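Local structure of mandelate racemase/muconate lactonizing enzyme family protein (2QDE) at residues A[138-143]-A[163-168]; A[145-150]-A[179-184]; A[192-197]-A[215-220]; A[207-212]-A[239-244]. The protein belongs to the mandelate racemase/muconate lactonizing enzyme family of the enolase superfamily and carries a barium ion in the metal site of its barrel domain. One frame throughout, in Å; residues are numbered along the deposited sequence.

Contact 1. Residues A[138-143]-A[163-168]; sequences GLVLGA and FVKLKA
L139 and V140 pair in parallel with V164 and K165, three backbone hydrogen bonds stepping from L139 N to F163 O, K165 N to L139 O (3.0 Å) and L141 N to K165 O. K165 O also receives the CA-H of V140. One residue further on the chains part, and a water takes over, donating to L141 O and accepting from K167 N. V140 and K165 leave the sheet on the same face and lie side by side, V140 CG2 against K165 CD at 3.5 Å; the other methyl of V140, CG1, is turned anti to the backbone N (chi1 -174°) and meets K167 CE at 3.6 Å, the two side chains crossing at about a right angle. Here begins the parallel beta-alpha-beta succession of the enolase-type barrel, with helix 146-159 as the crossover between the two strands. K165, extended along its whole length, carries NZ to D195 and E221, both ligands of the barium ion. The F163 ring meets that of F193 on the next strand, their planes at about 45°. L141 works on the side facing helix 146-159: its CD1 touches V164 CG1 and L166 CD2, each at 3.6 Å.

Contact 2. Residues A[145-150]-A[179-184]; sequences EPEAVA and VAEVRR
E181 crosses toward the other helix and lies over its first turn, with CG 3.1 Å from P146 O and 3.5 Å from A150 CB. Its CB meets P146 CB at 3.9 Å, so the aliphatic half of the glutamate packs against both the proline and the alanine. CG stands anti to the backbone N and the chain then bends at chi2 (70°), which brings the carboxylate alongside helix 146-159, OE2 lying 3.6 Å from E147 CA. The E147 side chain passes it obliquely, its carboxylate plane turned 69° from that of E181. The two acid groups stay apart, E147 OE1 being 5.2 Å from E181 OE2, and the negative charge of E181 is probably eased by R184, one helical turn on. That arginine offers NE to OE1 and NH2 to both oxygens, weak hydrogen bonds that make up a salt bridge within helix 172-186 and not across the contact. On the more buried side, V149 CG1 and V182 CG2 meet obliquely at 3.9 Å, and both valines also touch L166 on the strand beneath. No hydrogen bond joins the two segments. Their axes approach to 8.3 Å and run in roughly the same direction, 34° apart. Neighbouring helices packed side by side over a strand of the parallel sheet are characteristic of the outer helical layer of a TIM-type barrel.

Contact 3. Residues A[192-197]-A[215-220]; sequences LFIDIN and YNLSKI. With BA (barium ion), chain I.
F193 lays one face of its ring over the side chain of K219, whose CE stands 3.6 Å from the ring centroid and only 11° off the normal. The lysine bends at chi4 (-67°), which puts NZ 4.2 Å from the same centroid in an off-centre cation-pi contact and lets it donate to S218 OG. That hydroxyl is also hydrogen-bonded to D191, and Y244 provides K219 with a second cation-pi partner. Close by, F193 CB approaches K219 O at 3.1 Å. The backbones are joined by a hydrogen bond from S218 N to L192 O, 2.9 Å long, and further along I194 pairs in parallel with I220 at the start of strand 220-221. On the face of the sheet turned toward the helices, I194 and I220 lie side by side, I194 CG1 against I220 CD1 at 3.6 Å. L217 crosses I194 at about a right angle, its CD1 meeting I194 CD1, while its CD2 reaches L192 CG. Just past the end of the strand, I196 CG1 packs obliquely on I220 CG2. Beyond it the barium ion is held by D195 through OD2 (2.7 Å) and, at longer range, OD1, and by N197 OD1 at 2.8 Å; E221 and D246 complete its protein ligands. D195 OD1 also accepts the backbone N of N197 in an Asx turn, met from above the carboxylate plane. One carboxylate thus both grips the metal and shapes the turn that carries the next ligand, N197.

Contact 4. Residues A[207-212]-A[239-244]; sequences TTIRAL and VATPIY
This is an apolar contact on the outside of the barrel, where the last turns of helix 202-212 rest on the loop before strand 243-245 and on that strand's first residue. I209 carries most of it. Its CB is directed toward the other segment, and the two branches divide between different partners: the methyl CG2, anti to the backbone N, packs against V239 CG1 at 3.8 Å, whereas CG1 is turned beside that N (chi1 -63°) and extends CD1 to within 4.1 Å of I243 CD1. I209 and V239 cross at about a right angle, so that CG2 is set against the fork of the valine and lies equally close to its CB. The meeting with I243 is oblique. T241 comes to the same methyl, with OG1 4.0 Å from I209 CG2, but its polar link to the helix is indirect: a water donates to I209 O and lies 2.9 Å from T241 OG1. That carbonyl also accepts L212 N in the final turn of the helix, so the water is a second partner for it. At the margin, the aliphatic part of R210 passes V239, CG to CG1 at 4.3 Å. Its guanidinium group reaches on to K238 O and, through NH1, to the backbone oxygen of A240 of a neighbouring subunit, at a subunit interface. Inward, strand 220-221 lies beneath, I220 touching both T241 and I243; helix 229-236 comes in alongside, its L235 packing on I209 and I243 alike.

In the fold
The contacts fall in two interleaved pairs, 1 with 2 and 3 with 4, following one another round the barrel wall, and each joins parts of successive beta-alpha units. Contacts 1 and 3, with centres 9 Å apart, share the sheet directly: L166 O lies 2.8 Å from D195 N, and the salt bridge of K165 NZ with D195 OD2, also 2.8 Å, ties the first pair of strands to the barium site. Contact 2 covers contact 1 from outside, L141 CD1 meeting V149 O at 3.4 Å. Contacts 3 and 4 are the nearest pair, about 8 Å between centres, and I220 N lies 2.9 Å from P242 O. Contact 4 is more remote from the metal, the I243 side chain being about 12 Å from the barium ion.

Contact 1. Residues A[138-143]-A[163-168]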
loop_
_atom_site.group_PDB
_atom_site.type_symbol
_atom_site.label_atom_id
_atom_site.label_comp_id
_atom_site.label_asym_id
_atom_site.label_seq_id
_atom_site.Cartn_x
_atom_site.Cartn_y
_atom_site.Cartn_z
ATOM N N GLY A 138 17.274 14.086 -32.562
ATOM C CA GLY A 138 18.398 14.270 -31.668
ATOM C C GLY A 138 19.334 13.164 -32.125
ATOM O O GLY A 138 18.910 12.311 -32.908
ATOM N N LEU A 139 20.579 13.134 -31.659
ATOM C CA LEU A 139 21.495 12.090 -32.121
ATOM C C LEU A 139 22.471 11.577 -31.072
ATOM O O LEU A 139 22.929 12.337 -30.216
ATOM C CB LEU A 139 22.290 12.614 -33.317
ATOM C CG LEU A 139 22.476 11.693 -34.518
ATOM C CD1 LEU A 139 21.125 11.446 -35.188
ATOM C CD2 LEU A 139 23.452 12.344 -35.499
ATOM N N VAL A 140 22.785 10.284 -31.151
ATOM C CA VAL A 140 23.733 9.648 -30.235
ATOM C C VAL A 140 25.128 9.795 -30.842
ATOM O O VAL A 140 25.299 9.587 -32.039
ATOM C CB VAL A 140 23.458 8.133 -30.086
ATOM C CG1 VAL A 140 24.370 7.545 -29.014
ATOM C CG2 VAL A 140 22.012 7.894 -29.729
ATOM N N LEU A 141 26.126 10.125 -30.029
ATOM C CA LEU A 141 27.480 10.295 -30.554
ATOM C C LEU A 141 28.336 9.031 -30.440
ATOM O O LEU A 141 28.081 8.160 -29.606
ATOM C CB LEU A 141 28.183 11.455 -29.838
ATOM C CG LEU A 141 27.436 12.792 -29.794
ATOM C CD1 LEU A 141 28.331 13.839 -29.140
ATOM C CD2 LEU A 141 27.046 13.234 -31.197
ATOM N N GLY A 142 29.357 8.945 -31.289
ATOM C CA GLY A 142 30.238 7.792 -31.272
ATOM C C GLY A 142 31.310 7.901 -30.207
ATOM O O GLY A 142 31.659 9.002 -29.771
ATOM N N ALA A 143 31.839 6.758 -29.785
ATOM C CA ALA A 143 32.876 6.734 -28.761
ATOM C C ALA A 143 34.173 7.352 -29.279
ATOM O O ALA A 143 34.402 7.433 -30.492
ATOM C CB ALA A 143 33.131 5.300 -28.302
ATOM N N PHE A 163 18.990 17.479 -29.776
ATOM C CA PHE A 163 19.588 17.042 -28.526
ATOM C C PHE A 163 20.805 16.196 -28.820
ATOM O O PHE A 163 21.032 15.807 -29.964
ATOM C CB PHE A 163 18.575 16.301 -27.626
ATOM C CG PHE A 163 18.073 14.997 -28.176
ATOM C CD1 PHE A 163 18.878 13.863 -28.176
ATOM C CD2 PHE A 163 16.759 14.888 -28.629
ATOM C CE1 PHE A 163 18.378 12.635 -28.612
ATOM C CE2 PHE A 163 16.249 13.669 -29.064
ATOM C CZ PHE A 163 17.058 12.541 -29.055
ATOM N N VAL A 164 21.601 15.939 -27.791
ATOM C CA VAL A 164 22.808 15.145 -27.937
ATOM C C VAL A 164 22.841 14.071 -26.856
ATOM O O VAL A 164 22.807 14.382 -25.668
ATOM C CB VAL A 164 24.061 16.041 -27.817
ATOM C CG1 VAL A 164 25.314 15.187 -27.758
ATOM C CG2 VAL A 164 24.124 17.001 -29.002
ATOM N N LYS A 165 22.923 12.814 -27.275
ATOM C CA LYS A 165 22.952 11.685 -26.355
ATOM C C LYS A 165 24.322 10.996 -26.364
ATOM O O LYS A 165 24.883 10.763 -27.433
ATOM C CB LYS A 165 21.858 10.690 -26.755
ATOM C CG LYS A 165 21.912 9.352 -26.041
ATOM C CD LYS A 165 20.743 8.476 -26.474
ATOM C CE LYS A 165 20.966 7.029 -26.114
ATOM N NZ LYS A 165 19.788 6.202 -26.461
ATOM N N LEU A 166 24.846 10.678 -25.178
ATOM C CA LEU A 166 26.143 10.015 -25.048
ATOM C C LEU A 166 25.989 8.623 -24.437
ATOM O O LEU A 166 25.058 8.370 -23.670
ATOM C CB LEU A 166 27.089 10.837 -24.145
ATOM C CG LEU A 166 27.171 12.348 -24.403
ATOM C CD1 LEU A 166 27.955 13.019 -23.292
ATOM C CD2 LEU A 166 27.813 12.624 -25.766
ATOM N N LYS A 167 26.885 7.710 -24.791
ATOM C CA LYS A 167 26.851 6.372 -24.206
ATOM C C LYS A 167 27.898 6.320 -23.104
ATOM O O LYS A 167 29.067 6.633 -23.341
ATOM C CB LYS A 167 27.146 5.318 -25.273
ATOM C CG LYS A 167 26.090 5.285 -26.357
ATOM C CD LYS A 167 26.223 4.098 -27.293
ATOM C CE LYS A 167 25.057 4.078 -28.275
ATOM N NZ LYS A 167 25.232 3.031 -29.328
ATOM N N ALA A 168 27.492 5.909 -21.910
ATOM C CA ALA A 168 28.400 5.883 -20.767
ATOM C C ALA A 168 28.883 4.491 -20.405
ATOM O O ALA A 168 28.245 3.813 -19.584
ATOM C CB ALA A 168 27.693 6.513 -19.581
HETATM O O HOH W 1 28.517 8.199 -27.065
#

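Contact 2. Residues A[145-150]-A[179-184]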
loop_
_atom_site.group_PDB
_atom_site.type_symbol
_atom_site.label_atom_id
_atom_site.label_comp_id
_atom_site.label_asym_id
_atom_site.label_seq_id
_atom_site.Cartn_x
_atom_site.Cartn_y
_atom_site.Cartn_z
ATOM N N GLU A 145 37.953 9.796 -27.603
ATOM C CA GLU A 145 38.447 10.608 -26.502
ATOM C C GLU A 145 37.455 11.738 -26.256
ATOM O O GLU A 145 36.810 12.230 -27.186
ATOM C CB GLU A 145 39.829 11.181 -26.820
ATOM C CG GLU A 145 40.945 10.142 -26.827
ATOM C CD GLU A 145 41.061 9.388 -25.510
ATOM O OE1 GLU A 145 41.089 10.045 -24.441
ATOM O OE2 GLU A 145 41.139 8.133 -25.542
ATOM N N PRO A 146 37.320 12.163 -24.993
ATOM C CA PRO A 146 36.383 13.243 -24.675
ATOM C C PRO A 146 36.445 14.444 -25.612
ATOM O O PRO A 146 35.405 15.012 -25.958
ATOM C CB PRO A 146 36.718 13.587 -23.217
ATOM C CG PRO A 146 38.086 12.983 -22.985
ATOM C CD PRO A 146 38.051 11.724 -23.792
ATOM N N GLU A 147 37.647 14.820 -26.048
ATOM C CA GLU A 147 37.792 15.971 -26.940
ATOM C C GLU A 147 37.184 15.737 -28.321
ATOM O O GLU A 147 36.615 16.655 -28.920
ATOM C CB GLU A 147 39.270 16.358 -27.085
ATOM C CG GLU A 147 39.921 16.800 -25.776
ATOM C CD GLU A 147 41.332 17.351 -25.975
ATOM O OE1 GLU A 147 41.500 18.247 -26.834
ATOM O OE2 GLU A 147 42.269 16.900 -25.272
ATOM N N ALA A 148 37.303 14.514 -28.827
ATOM C CA ALA A 148 36.749 14.180 -30.137
ATOM C C ALA A 148 35.223 14.133 -30.073
ATOM O O ALA A 148 34.529 14.660 -30.953
ATOM C CB ALA A 148 37.286 12.838 -30.604
ATOM N N VAL A 149 34.701 13.502 -29.026
ATOM C CA VAL A 149 33.258 13.386 -28.855
ATOM C C VAL A 149 32.621 14.773 -28.826
ATOM O O VAL A 149 31.530 14.980 -29.360
ATOM C CB VAL A 149 32.914 12.631 -27.545
ATOM C CG1 VAL A 149 31.409 12.539 -27.372
ATOM C CG2 VAL A 149 33.533 11.236 -27.572
ATOM N N ALA A 150 33.315 15.724 -28.210
ATOM C CA ALA A 150 32.814 17.085 -28.112
ATOM C C ALA A 150 32.797 17.769 -29.477
ATOM O O ALA A 150 31.925 18.603 -29.747
ATOM C CB ALA A 150 33.661 17.878 -27.144
ATOM N N VAL A 179 31.463 13.652 -20.229
ATOM C CA VAL A 179 30.399 14.622 -19.985
ATOM C C VAL A 179 30.959 16.003 -19.681
ATOM O O VAL A 179 30.455 17.009 -20.188
ATOM C CB VAL A 179 29.481 14.155 -18.813
ATOM C CG1 VAL A 179 28.481 15.242 -18.452
ATOM C CG2 VAL A 179 28.738 12.893 -19.219
ATOM N N ALA A 180 32.000 16.056 -18.853
ATOM C CA ALA A 180 32.610 17.332 -18.499
ATOM C C ALA A 180 32.997 18.101 -19.758
ATOM O O ALA A 180 32.614 19.261 -19.930
ATOM C CB ALA A 180 33.842 17.102 -17.627
ATOM N N GLU A 181 33.752 17.444 -20.637
ATOM C CA GLU A 181 34.203 18.057 -21.885
ATOM C C GLU A 181 33.058 18.440 -22.826
ATOM O O GLU A 181 32.976 19.584 -23.286
ATOM C CB GLU A 181 35.176 17.116 -22.605
ATOM C CG GLU A 181 35.398 17.457 -24.080
ATOM C CD GLU A 181 36.181 18.747 -24.293
ATOM O OE1 GLU A 181 36.385 19.503 -23.312
ATOM O OE2 GLU A 181 36.587 19.007 -25.452
ATOM N N VAL A 182 32.175 17.492 -23.118
ATOM C CA VAL A 182 31.057 17.773 -24.010
ATOM C C VAL A 182 30.213 18.953 -23.512
ATOM O O VAL A 182 29.846 19.834 -24.298
ATOM C CB VAL A 182 30.155 16.534 -24.180
ATOM C CG1 VAL A 182 29.005 16.850 -25.124
ATOM C CG2 VAL A 182 30.975 15.371 -24.721
ATOM N N ARG A 183 29.914 18.977 -22.213
ATOM C CA ARG A 183 29.118 20.059 -21.628
ATOM C C ARG A 183 29.763 21.429 -21.817
ATOM O O ARG A 183 29.079 22.404 -22.137
ATOM C CB ARG A 183 28.916 19.824 -20.125
ATOM C CG ARG A 183 28.191 20.959 -19.388
ATOM C CD ARG A 183 26.715 20.653 -19.186
ATOM N NE ARG A 183 25.901 21.084 -20.310
ATOM C CZ ARG A 183 24.648 20.694 -20.536
ATOM N NH1 ARG A 183 24.037 19.847 -19.714
ATOM N NH2 ARG A 183 24.001 21.162 -21.593
ATOM N N ARG A 184 31.075 21.501 -21.596
ATOM C CA ARG A 184 31.808 22.757 -21.729
ATOM C C ARG A 184 31.723 23.284 -23.152
ATOM O O ARG A 184 31.619 24.490 -23.377
ATOM C CB ARG A 184 33.284 22.567 -21.359
ATOM C CG ARG A 184 34.116 23.848 -21.484
ATOM C CD ARG A 184 35.606 23.550 -21.646
ATOM N NE ARG A 184 35.871 22.732 -22.833
ATOM C CZ ARG A 184 35.724 23.144 -24.092
ATOM N NH1 ARG A 184 35.316 24.382 -24.357
ATOM N NH2 ARG A 184 35.970 22.310 -25.099
#

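Contact 3. Residues A[192-197]-A[215-220]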
loop_
_atom_site.group_PDB
_atom_site.type_symbol
_atom_site.label_atom_id
_atom_site.label_comp_id
_atom_site.label_asym_id
_atom_site.label_seq_id
_atom_site.Cartn_x
_atom_site.Cartn_y
_atom_site.Cartn_z
ATOM N N LEU A 192 21.389 17.788 -23.208
ATOM C CA LEU A 192 22.403 16.741 -23.192
ATOM C C LEU A 192 22.080 15.664 -22.155
ATOM O O LEU A 192 21.743 15.984 -21.015
ATOM C CB LEU A 192 23.764 17.364 -22.868
ATOM C CG LEU A 192 24.953 16.421 -22.683
ATOM C CD1 LEU A 192 25.307 15.781 -24.022
ATOM C CD2 LEU A 192 26.143 17.197 -22.120
ATOM N N PHE A 193 22.160 14.394 -22.549
ATOM C CA PHE A 193 21.911 13.311 -21.603
ATOM C C PHE A 193 22.733 12.072 -21.929
ATOM O O PHE A 193 23.380 12.013 -22.972
ATOM C CB PHE A 193 20.407 12.982 -21.499
ATOM C CG PHE A 193 19.785 12.440 -22.758
ATOM C CD1 PHE A 193 19.638 11.065 -22.942
ATOM C CD2 PHE A 193 19.271 13.308 -23.728
ATOM C CE1 PHE A 193 18.976 10.555 -24.076
ATOM C CE2 PHE A 193 18.610 12.815 -24.864
ATOM C CZ PHE A 193 18.459 11.435 -25.037
ATOM N N ILE A 194 22.725 11.093 -21.028
ATOM C CA ILE A 194 23.504 9.875 -21.232
ATOM C C ILE A 194 22.673 8.598 -21.134
ATOM O O ILE A 194 21.626 8.571 -20.487
ATOM C CB ILE A 194 24.656 9.785 -20.213
ATOM C CG1 ILE A 194 24.094 9.804 -18.786
ATOM C CG2 ILE A 194 25.622 10.943 -20.420
ATOM C CD1 ILE A 194 25.146 9.596 -17.711
ATOM N N ASP A 195 23.164 7.545 -21.778
ATOM C CA ASP A 195 22.497 6.243 -21.813
ATOM C C ASP A 195 23.432 5.204 -21.189
ATOM O O ASP A 195 24.572 5.060 -21.621
ATOM C CB ASP A 195 22.197 5.881 -23.265
ATOM C CG ASP A 195 21.300 4.667 -23.401
ATOM O OD1 ASP A 195 21.076 3.959 -22.399
ATOM O OD2 ASP A 195 20.828 4.415 -24.532
ATOM N N ILE A 196 22.944 4.489 -20.178
ATOM C CA ILE A 196 23.743 3.489 -19.469
ATOM C C ILE A 196 23.460 2.058 -19.919
ATOM O O ILE A 196 24.241 1.149 -19.641
ATOM C CB ILE A 196 23.489 3.565 -17.944
ATOM C CG1 ILE A 196 23.383 5.029 -17.503
ATOM C CG2 ILE A 196 24.622 2.892 -17.192
ATOM C CD1 ILE A 196 24.622 5.862 -17.804
ATOM N N ASN A 197 22.338 1.858 -20.603
ATOM C CA ASN A 197 21.960 0.533 -21.084
ATOM C C ASN A 197 21.834 -0.482 -19.937
ATOM O O ASN A 197 22.102 -1.675 -20.116
ATOM C CB ASN A 197 22.970 0.024 -22.131
ATOM C CG ASN A 197 22.881 0.781 -23.453
ATOM O OD1 ASN A 197 21.808 0.888 -24.056
ATOM N ND2 ASN A 197 24.013 1.300 -23.913
ATOM N N TYR A 215 26.713 18.797 -13.965
ATOM C CA TYR A 215 26.687 19.002 -15.410
ATOM C C TYR A 215 25.281 19.198 -15.969
ATOM O O TYR A 215 25.107 19.409 -17.168
ATOM C CB TYR A 215 27.391 17.837 -16.110
ATOM C CG TYR A 215 28.826 17.699 -15.668
ATOM C CD1 TYR A 215 29.745 18.722 -15.904
ATOM C CD2 TYR A 215 29.257 16.576 -14.966
ATOM C CE1 TYR A 215 31.055 18.638 -15.449
ATOM C CE2 TYR A 215 30.574 16.477 -14.504
ATOM C CZ TYR A 215 31.463 17.515 -14.751
ATOM O OH TYR A 215 32.760 17.432 -14.293
ATOM N N ASN A 216 24.285 19.134 -15.091
ATOM C CA ASN A 216 22.881 19.329 -15.460
ATOM C C ASN A 216 22.361 18.542 -16.652
ATOM O O ASN A 216 21.758 19.108 -17.559
ATOM C CB ASN A 216 22.605 20.814 -15.701
ATOM C CG ASN A 216 22.814 21.643 -14.463
ATOM O OD1 ASN A 216 23.921 21.695 -13.919
ATOM N ND2 ASN A 216 21.753 22.301 -14.001
ATOM N N LEU A 217 22.580 17.235 -16.651
ATOM C CA LEU A 217 22.092 16.397 -17.738
ATOM C C LEU A 217 20.558 16.420 -17.701
ATOM O O LEU A 217 19.956 16.420 -16.623
ATOM C CB LEU A 217 22.609 14.969 -17.553
ATOM C CG LEU A 217 24.138 14.823 -17.525
ATOM C CD1 LEU A 217 24.529 13.422 -17.067
ATOM C CD2 LEU A 217 24.701 15.119 -18.910
ATOM N N SER A 218 19.924 16.443 -18.868
ATOM C CA SER A 218 18.467 16.465 -18.909
ATOM C C SER A 218 17.870 15.174 -18.353
ATOM O O SER A 218 16.732 15.164 -17.883
ATOM C CB SER A 218 17.963 16.696 -20.338
ATOM O OG SER A 218 18.266 15.595 -21.176
ATOM N N LYS A 219 18.640 14.089 -18.394
ATOM C CA LYS A 219 18.163 12.802 -17.895
ATOM C C LYS A 219 19.229 11.715 -17.960
ATOM O O LYS A 219 20.274 11.893 -18.592
ATOM C CB LYS A 219 16.942 12.354 -18.711
ATOM C CG LYS A 219 17.137 12.491 -20.229
ATOM C CD LYS A 219 15.878 12.114 -20.997
ATOM C CE LYS A 219 15.902 12.638 -22.425
ATOM N NZ LYS A 219 15.828 14.117 -22.468
ATOM N N ILE A 220 18.958 10.599 -17.284
ATOM C CA ILE A 220 19.839 9.433 -17.288
ATOM C C ILE A 220 19.007 8.285 -17.856
ATOM O O ILE A 220 18.004 7.893 -17.263
ATOM C CB ILE A 220 20.295 9.019 -15.869
ATOM C CG1 ILE A 220 20.961 10.197 -15.149
ATOM C CG2 ILE A 220 21.267 7.851 -15.974
ATOM C CD1 ILE A 220 22.163 10.740 -15.859
HETATM BA BA BA I . 19.283 2.182 -24.228
#

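Contact 4. Residues A[207-212]-A[239-244]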
loop_
_atom_site.group_PDB
_atom_site.type_symbol
_atom_site.label_atom_id
_atom_site.label_comp_id
_atom_site.label_asym_id
_atom_site.label_seq_id
_atom_site.Cartn_x
_atom_site.Cartn_y
_atom_site.Cartn_z
ATOM N N THR A 207 26.195 6.878 -6.937
ATOM C CA THR A 207 27.458 7.610 -6.945
ATOM C C THR A 207 27.750 8.380 -8.232
ATOM O O THR A 207 28.106 9.555 -8.197
ATOM C CB THR A 207 28.644 6.666 -6.691
ATOM O OG1 THR A 207 28.454 5.985 -5.444
ATOM C CG2 THR A 207 29.949 7.456 -6.634
ATOM N N THR A 208 27.601 7.709 -9.365
ATOM C CA THR A 208 27.885 8.341 -10.640
ATOM C C THR A 208 26.909 9.452 -10.966
ATOM O O THR A 208 27.319 10.534 -11.373
ATOM C CB THR A 208 27.884 7.311 -11.773
ATOM O OG1 THR A 208 28.801 6.263 -11.448
ATOM C CG2 THR A 208 28.317 7.955 -13.086
ATOM N N ILE A 209 25.618 9.194 -10.782
ATOM C CA ILE A 209 24.622 10.213 -11.078
ATOM C C ILE A 209 24.867 11.452 -10.228
ATOM O O ILE A 209 24.791 12.574 -10.722
ATOM C CB ILE A 209 23.193 9.683 -10.849
ATOM C CG1 ILE A 209 22.924 8.528 -11.819
ATOM C CG2 ILE A 209 22.179 10.796 -11.067
ATOM C CD1 ILE A 209 21.594 7.856 -11.637
ATOM N N ARG A 210 25.169 11.252 -8.951
ATOM C CA ARG A 210 25.436 12.388 -8.075
ATOM C C ARG A 210 26.702 13.105 -8.528
ATOM O O ARG A 210 26.787 14.334 -8.469
ATOM C CB ARG A 210 25.559 11.925 -6.618
ATOM C CG ARG A 210 24.202 11.535 -6.020
ATOM C CD ARG A 210 24.287 11.157 -4.552
ATOM N NE ARG A 210 22.950 11.094 -3.963
ATOM C CZ ARG A 210 22.702 10.768 -2.700
ATOM N NH1 ARG A 210 23.699 10.472 -1.880
ATOM N NH2 ARG A 210 21.453 10.738 -2.257
ATOM N N ALA A 211 27.672 12.336 -9.013
ATOM C CA ALA A 211 28.922 12.909 -9.487
ATOM C C ALA A 211 28.693 13.719 -10.762
ATOM O O ALA A 211 29.491 14.586 -11.106
ATOM C CB ALA A 211 29.937 11.801 -9.748
ATOM N N LEU A 212 27.594 13.441 -11.455
ATOM C CA LEU A 212 27.287 14.133 -12.700
ATOM C C LEU A 212 26.272 15.266 -12.572
ATOM O O LEU A 212 26.051 16.007 -13.529
ATOM C CB LEU A 212 26.775 13.134 -13.741
ATOM C CG LEU A 212 27.733 12.016 -14.177
ATOM C CD1 LEU A 212 27.037 11.108 -15.185
ATOM C CD2 LEU A 212 28.990 12.631 -14.787
ATOM N N VAL A 239 18.159 10.837 -6.211
ATOM C CA VAL A 239 18.789 11.761 -7.153
ATOM C C VAL A 239 17.790 12.731 -7.766
ATOM O O VAL A 239 16.603 12.430 -7.887
ATOM C CB VAL A 239 19.506 11.015 -8.313
ATOM C CG1 VAL A 239 20.544 10.063 -7.753
ATOM C CG2 VAL A 239 18.493 10.273 -9.174
ATOM N N ALA A 240 18.287 13.890 -8.180
ATOM C CA ALA A 240 17.435 14.909 -8.773
ATOM C C ALA A 240 17.226 14.688 -10.263
ATOM O O ALA A 240 16.136 14.909 -10.790
ATOM C CB ALA A 240 18.044 16.287 -8.540
ATOM N N THR A 241 18.286 14.251 -10.937
ATOM C CA THR A 241 18.261 14.025 -12.378
ATOM C C THR A 241 17.161 13.065 -12.813
ATOM O O THR A 241 17.018 11.977 -12.260
ATOM C CB THR A 241 19.618 13.479 -12.859
ATOM O OG1 THR A 241 20.672 14.252 -12.274
ATOM C CG2 THR A 241 19.715 13.559 -14.381
ATOM N N PRO A 242 16.372 13.458 -13.824
ATOM C CA PRO A 242 15.285 12.609 -14.320
ATOM C C PRO A 242 15.829 11.253 -14.753
ATOM O O PRO A 242 16.911 11.174 -15.320
ATOM C CB PRO A 242 14.733 13.402 -15.501
ATOM C CG PRO A 242 15.031 14.824 -15.129
ATOM C CD PRO A 242 16.430 14.724 -14.574
ATOM N N ILE A 243 15.072 10.196 -14.475
ATOM C CA ILE A 243 15.462 8.843 -14.833
ATOM C C ILE A 243 14.469 8.303 -15.866
ATOM O O ILE A 243 13.278 8.176 -15.573
ATOM C CB ILE A 243 15.443 7.919 -13.595
ATOM C CG1 ILE A 243 16.328 8.501 -12.484
ATOM C CG2 ILE A 243 15.883 6.517 -13.981
ATOM C CD1 ILE A 243 17.791 8.648 -12.858
ATOM N N TYR A 244 14.959 7.996 -17.066
ATOM C CA TYR A 244 14.121 7.468 -18.145
ATOM C C TYR A 244 14.312 5.962 -18.308
ATOM O O TYR A 244 15.398 5.438 -18.057
ATOM C CB TYR A 244 14.453 8.159 -19.472
ATOM C CG TYR A 244 13.770 9.496 -19.675
ATOM C CD1 TYR A 244 13.709 10.444 -18.649
ATOM C CD2 TYR A 244 13.222 9.828 -20.911
ATOM C CE1 TYR A 244 13.118 11.693 -18.856
ATOM C CE2 TYR A 244 12.630 11.070 -21.128
ATOM C CZ TYR A 244 12.583 11.997 -20.099
ATOM O OH TYR A 244 11.996 13.218 -20.323
HETATM O O HOH W 2 23.366 13.420 -13.120
#